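Local atomic coordinates of putative ABC transporter (Thermobispora bispora, PDB entry 4PE6), a protein that probably binds a carbohydrate or sugar-derived acid as the solute-binding component of an ABC transporter. Residues L85-I99 against V107-A121. Sequence-based numbering, arbitrary orientation.
Sequences LLINPASPTALQPVI and VKVVVFDSAIDAPCA. With LTH ((2R,3S)-2,3,4-trihydroxybutanoic acid), chain C.
Asn-88 and Asp-113 meet at the C-terminal ends of two neighbouring parallel strands, next to the bound trihydroxybutanoic acid. ND2 of Asn-88 donates to OD2 of Asp-113 over 2.9 Å, on the anti lone pair of that oxygen, with the amide and carboxylate planes turned 73° apart. OD2 also takes the ligand's O2 hydroxyl, while OD1 receives a very short bond of 2.5 Å from O4 of the ligand; Gln-263 donates to OD1 as well. CG of Asn-88 stands anti to the backbone N (chi1 -169°), which turns the amide toward the carboxylate; CB, set by the backbone, lies over one face of the Phe-112 ring, offset toward the rim. An alanine in place of Asn-88 is likely to cost OD2 its second-shell donor and leave the ligand-gripping carboxylate freer to turn.

Behind this pair, strands 85-88 and 108-112 are laced by four backbone bonds, ending with Phe-112 N to Ile-87 O at 2.8 Å. Leu-86 CD2 lies alongside Val-110 CB (3.9 Å) on the face covered by helices 31-49 and 263-275. On the other face Ile-99, from helix 96-104, wedges between strand 108-112, with CG2 on Val-109 and CD1 on Val-111, and the loop that follows it, where CD1 meets Ile-116 CD1 tip to tip at 3.8 Å and CG2 packs on Ala-118 and Cys-120, whose SG is in a disulfide with Cys-103. Pro-89 CG rests against Ser-114 CB at 3.6 Å. This is a beta-alpha-beta crossover of a periplasmic binding protein lobe, its strand ends presenting Asp-113 to the ligand pocket.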
# COMPACT_ATOMS: atom_id res chain seq x y z
N LEU A 85 -16.00 0.99 -11.51
CA LEU A 85 -15.68 0.11 -10.43
C LEU A 85 -14.17 0.19 -10.19
O LEU A 85 -13.37 -0.04 -11.12
CB LEU A 85 -16.10 -1.32 -10.81
CG LEU A 85 -15.75 -2.40 -9.80
CD1 LEU A 85 -16.48 -2.18 -8.47
CD2 LEU A 85 -16.06 -3.78 -10.40
N LEU A 86 -13.79 0.58 -8.98
CA LEU A 86 -12.39 0.63 -8.58
C LEU A 86 -12.08 -0.59 -7.75
O LEU A 86 -12.82 -0.91 -6.79
CB LEU A 86 -12.10 1.89 -7.75
CG LEU A 86 -12.71 3.20 -8.27
CD1 LEU A 86 -12.29 4.39 -7.42
CD2 LEU A 86 -12.36 3.45 -9.71
N ILE A 87 -11.00 -1.28 -8.08
CA ILE A 87 -10.75 -2.58 -7.44
C ILE A 87 -9.35 -2.69 -6.86
O ILE A 87 -8.35 -2.52 -7.60
CB ILE A 87 -10.95 -3.78 -8.39
CG1 ILE A 87 -12.33 -3.75 -9.00
CG2 ILE A 87 -10.67 -5.08 -7.64
CD1 ILE A 87 -12.51 -4.80 -10.08
N ASN A 88 -9.26 -2.96 -5.56
CA ASN A 88 -8.01 -3.41 -4.96
C ASN A 88 -8.13 -4.93 -4.81
O ASN A 88 -8.82 -5.45 -3.90
CB ASN A 88 -7.71 -2.71 -3.65
CG ASN A 88 -6.28 -2.97 -3.16
OD1 ASN A 88 -5.76 -4.07 -3.32
ND2 ASN A 88 -5.66 -1.97 -2.54
N PRO A 89 -7.48 -5.66 -5.71
CA PRO A 89 -7.76 -7.08 -5.82
C PRO A 89 -7.10 -7.94 -4.77
O PRO A 89 -5.92 -7.75 -4.45
CB PRO A 89 -7.26 -7.44 -7.23
CG PRO A 89 -6.21 -6.46 -7.50
CD PRO A 89 -6.55 -5.19 -6.76
N ALA A 90 -7.87 -8.87 -4.23
CA ALA A 90 -7.35 -9.82 -3.24
C ALA A 90 -6.36 -10.81 -3.88
O ALA A 90 -5.41 -11.23 -3.20
CB ALA A 90 -8.51 -10.58 -2.59
N SER A 91 -6.56 -11.12 -5.16
CA SER A 91 -5.80 -12.17 -5.88
C SER A 91 -5.27 -11.67 -7.21
O SER A 91 -5.91 -10.84 -7.85
CB SER A 91 -6.68 -13.40 -6.14
OG SER A 91 -6.22 -14.21 -7.23
N PRO A 92 -4.11 -12.17 -7.65
CA PRO A 92 -3.66 -11.78 -8.98
C PRO A 92 -4.51 -12.37 -10.14
O PRO A 92 -4.41 -11.88 -11.25
CB PRO A 92 -2.22 -12.33 -9.08
CG PRO A 92 -2.01 -13.18 -7.89
CD PRO A 92 -3.15 -13.02 -6.93
N THR A 93 -5.29 -13.42 -9.86
CA THR A 93 -5.99 -14.19 -10.91
C THR A 93 -7.50 -14.40 -10.70
O THR A 93 -8.27 -14.45 -11.65
CB THR A 93 -5.32 -15.58 -11.06
OG1 THR A 93 -5.31 -16.25 -9.79
CG2 THR A 93 -3.88 -15.44 -11.50
N ALA A 94 -7.94 -14.51 -9.46
CA ALA A 94 -9.32 -14.94 -9.19
C ALA A 94 -10.42 -13.96 -9.63
O ALA A 94 -11.58 -14.37 -9.79
CB ALA A 94 -9.47 -15.28 -7.70
N LEU A 95 -10.08 -12.68 -9.83
CA LEU A 95 -11.08 -11.67 -10.19
C LEU A 95 -11.24 -11.44 -11.70
O LEU A 95 -12.11 -10.69 -12.13
CB LEU A 95 -10.74 -10.32 -9.54
CG LEU A 95 -11.22 -10.15 -8.10
CD1 LEU A 95 -10.39 -10.99 -7.14
CD2 LEU A 95 -11.12 -8.66 -7.74
N GLN A 96 -10.41 -12.10 -12.50
CA GLN A 96 -10.39 -11.84 -13.93
C GLN A 96 -11.78 -12.02 -14.58
O GLN A 96 -12.22 -11.15 -15.32
CB GLN A 96 -9.32 -12.68 -14.65
CG GLN A 96 -8.04 -11.94 -15.01
CD GLN A 96 -7.17 -11.57 -13.82
OE1 GLN A 96 -7.66 -11.04 -12.83
NE2 GLN A 96 -5.89 -11.81 -13.92
N PRO A 97 -12.47 -13.13 -14.28
CA PRO A 97 -13.79 -13.31 -14.92
C PRO A 97 -14.79 -12.22 -14.53
O PRO A 97 -15.49 -11.70 -15.38
CB PRO A 97 -14.22 -14.70 -14.44
CG PRO A 97 -12.92 -15.43 -14.23
CD PRO A 97 -11.99 -14.39 -13.67
N VAL A 98 -14.86 -11.85 -13.26
CA VAL A 98 -15.85 -10.86 -12.86
C VAL A 98 -15.46 -9.48 -13.36
O VAL A 98 -16.34 -8.67 -13.63
CB VAL A 98 -16.15 -10.86 -11.34
CG1 VAL A 98 -15.04 -10.20 -10.55
CG2 VAL A 98 -17.48 -10.18 -11.07
N ILE A 99 -14.17 -9.24 -13.52
CA ILE A 99 -13.71 -7.98 -14.11
C ILE A 99 -14.20 -7.92 -15.54
O ILE A 99 -14.74 -6.90 -15.97
CB ILE A 99 -12.18 -7.78 -13.97
CG1 ILE A 99 -11.84 -7.43 -12.51
CG2 ILE A 99 -11.67 -6.69 -14.90
CD1 ILE A 99 -10.35 -7.44 -12.20
N VAL A 107 -19.21 -1.17 -17.65
CA VAL A 107 -18.59 -0.53 -16.49
C VAL A 107 -17.10 -0.29 -16.78
O VAL A 107 -16.40 -1.18 -17.31
CB VAL A 107 -18.72 -1.39 -15.20
CG1 VAL A 107 -18.14 -0.67 -13.98
CG2 VAL A 107 -20.18 -1.74 -14.92
N LYS A 108 -16.64 0.92 -16.45
CA LYS A 108 -15.22 1.26 -16.52
C LYS A 108 -14.55 0.67 -15.29
O LYS A 108 -15.03 0.87 -14.15
CB LYS A 108 -15.00 2.79 -16.56
CG LYS A 108 -15.49 3.50 -17.81
CD LYS A 108 -14.97 2.79 -19.06
CE LYS A 108 -14.84 3.68 -20.26
NZ LYS A 108 -16.04 3.72 -21.11
N VAL A 109 -13.44 -0.03 -15.49
CA VAL A 109 -12.80 -0.73 -14.38
C VAL A 109 -11.38 -0.24 -14.21
O VAL A 109 -10.58 -0.30 -15.13
CB VAL A 109 -12.83 -2.26 -14.61
CG1 VAL A 109 -12.03 -2.97 -13.54
CG2 VAL A 109 -14.26 -2.76 -14.64
N VAL A 110 -11.10 0.31 -13.03
CA VAL A 110 -9.76 0.67 -12.64
C VAL A 110 -9.30 -0.24 -11.52
O VAL A 110 -9.86 -0.23 -10.40
CB VAL A 110 -9.68 2.14 -12.16
CG1 VAL A 110 -8.25 2.51 -11.82
CG2 VAL A 110 -10.24 3.08 -13.22
N VAL A 111 -8.32 -1.07 -11.84
CA VAL A 111 -7.63 -1.85 -10.84
C VAL A 111 -6.54 -0.96 -10.25
O VAL A 111 -5.75 -0.38 -11.00
CB VAL A 111 -7.01 -3.10 -11.46
CG1 VAL A 111 -6.05 -3.78 -10.50
CG2 VAL A 111 -8.11 -4.05 -11.94
N PHE A 112 -6.49 -0.83 -8.94
CA PHE A 112 -5.48 0.01 -8.32
C PHE A 112 -4.73 -0.70 -7.21
O PHE A 112 -5.19 -1.72 -6.69
CB PHE A 112 -6.03 1.37 -7.85
CG PHE A 112 -6.91 1.28 -6.65
CD1 PHE A 112 -8.24 0.93 -6.79
CD2 PHE A 112 -6.40 1.51 -5.38
CE1 PHE A 112 -9.08 0.86 -5.68
CE2 PHE A 112 -7.22 1.42 -4.28
CZ PHE A 112 -8.54 1.09 -4.42
N ASP A 113 -3.57 -0.16 -6.88
CA ASP A 113 -2.66 -0.74 -5.89
C ASP A 113 -2.37 -2.20 -6.19
O ASP A 113 -2.26 -3.03 -5.28
CB ASP A 113 -3.26 -0.58 -4.48
CG ASP A 113 -2.30 -1.02 -3.39
OD1 ASP A 113 -1.12 -0.64 -3.46
OD2 ASP A 113 -2.74 -1.74 -2.45
N SER A 114 -2.25 -2.50 -7.48
CA SER A 114 -1.95 -3.83 -7.99
C SER A 114 -1.80 -3.74 -9.50
O SER A 114 -2.32 -2.82 -10.14
CB SER A 114 -3.06 -4.82 -7.68
OG SER A 114 -2.92 -5.35 -6.36
N ALA A 115 -1.11 -4.73 -10.05
CA ALA A 115 -1.00 -4.93 -11.49
C ALA A 115 -1.43 -6.36 -11.78
O ALA A 115 -0.81 -7.30 -11.29
CB ALA A 115 0.43 -4.75 -11.92
N ILE A 116 -2.47 -6.53 -12.57
CA ILE A 116 -2.92 -7.87 -12.93
C ILE A 116 -3.24 -7.91 -14.40
O ILE A 116 -3.43 -6.87 -15.03
CB ILE A 116 -4.16 -8.33 -12.13
CG1 ILE A 116 -5.39 -7.46 -12.43
CG2 ILE A 116 -3.87 -8.31 -10.64
CD1 ILE A 116 -6.58 -7.75 -11.54
N ASP A 117 -3.31 -9.12 -14.94
CA ASP A 117 -3.56 -9.33 -16.34
C ASP A 117 -5.07 -9.39 -16.59
O ASP A 117 -5.63 -10.44 -16.83
CB ASP A 117 -2.86 -10.63 -16.76
CG ASP A 117 -3.04 -10.94 -18.20
OD1 ASP A 117 -3.65 -10.12 -18.91
OD2 ASP A 117 -2.58 -12.02 -18.63
N ALA A 118 -5.73 -8.24 -16.49
CA ALA A 118 -7.16 -8.12 -16.76
C ALA A 118 -7.28 -7.11 -17.89
O ALA A 118 -7.30 -5.90 -17.64
CB ALA A 118 -7.90 -7.66 -15.52
N PRO A 119 -7.31 -7.61 -19.14
CA PRO A 119 -7.14 -6.77 -20.34
C PRO A 119 -8.09 -5.60 -20.47
O PRO A 119 -7.71 -4.58 -21.02
CB PRO A 119 -7.39 -7.77 -21.50
CG PRO A 119 -7.05 -9.10 -20.95
CD PRO A 119 -7.41 -9.04 -19.49
N CYS A 120 -9.31 -5.74 -19.99
CA CYS A 120 -10.30 -4.68 -20.11
C CYS A 120 -10.13 -3.58 -19.05
O CYS A 120 -10.69 -2.51 -19.18
CB CYS A 120 -11.71 -5.27 -20.04
SG CYS A 120 -12.33 -5.65 -18.39
N ALA A 121 -9.36 -3.84 -18.01
CA ALA A 121 -9.18 -2.90 -16.90
C ALA A 121 -8.01 -1.98 -17.14
O ALA A 121 -7.06 -2.32 -17.87
CB ALA A 121 -8.97 -3.66 -15.60
O1 LTH C . -0.10 -2.18 2.83
C1 LTH C . -1.04 -2.57 2.05
O LTH C . -2.13 -3.08 2.41
C2 LTH C . -0.88 -2.31 0.53
O2 LTH C . -2.00 -2.86 -0.21
C3 LTH C . 0.38 -2.95 -0.02
O3 LTH C . 0.35 -4.35 0.22
C4 LTH C . 0.43 -2.71 -1.54
O4 LTH C . 0.56 -1.27 -1.72
O HOH W 1 -3.11 -4.84 -3.38
O HOH W 2 -3.52 -8.10 -5.63
O HOH W 3 -2.39 -11.23 -13.11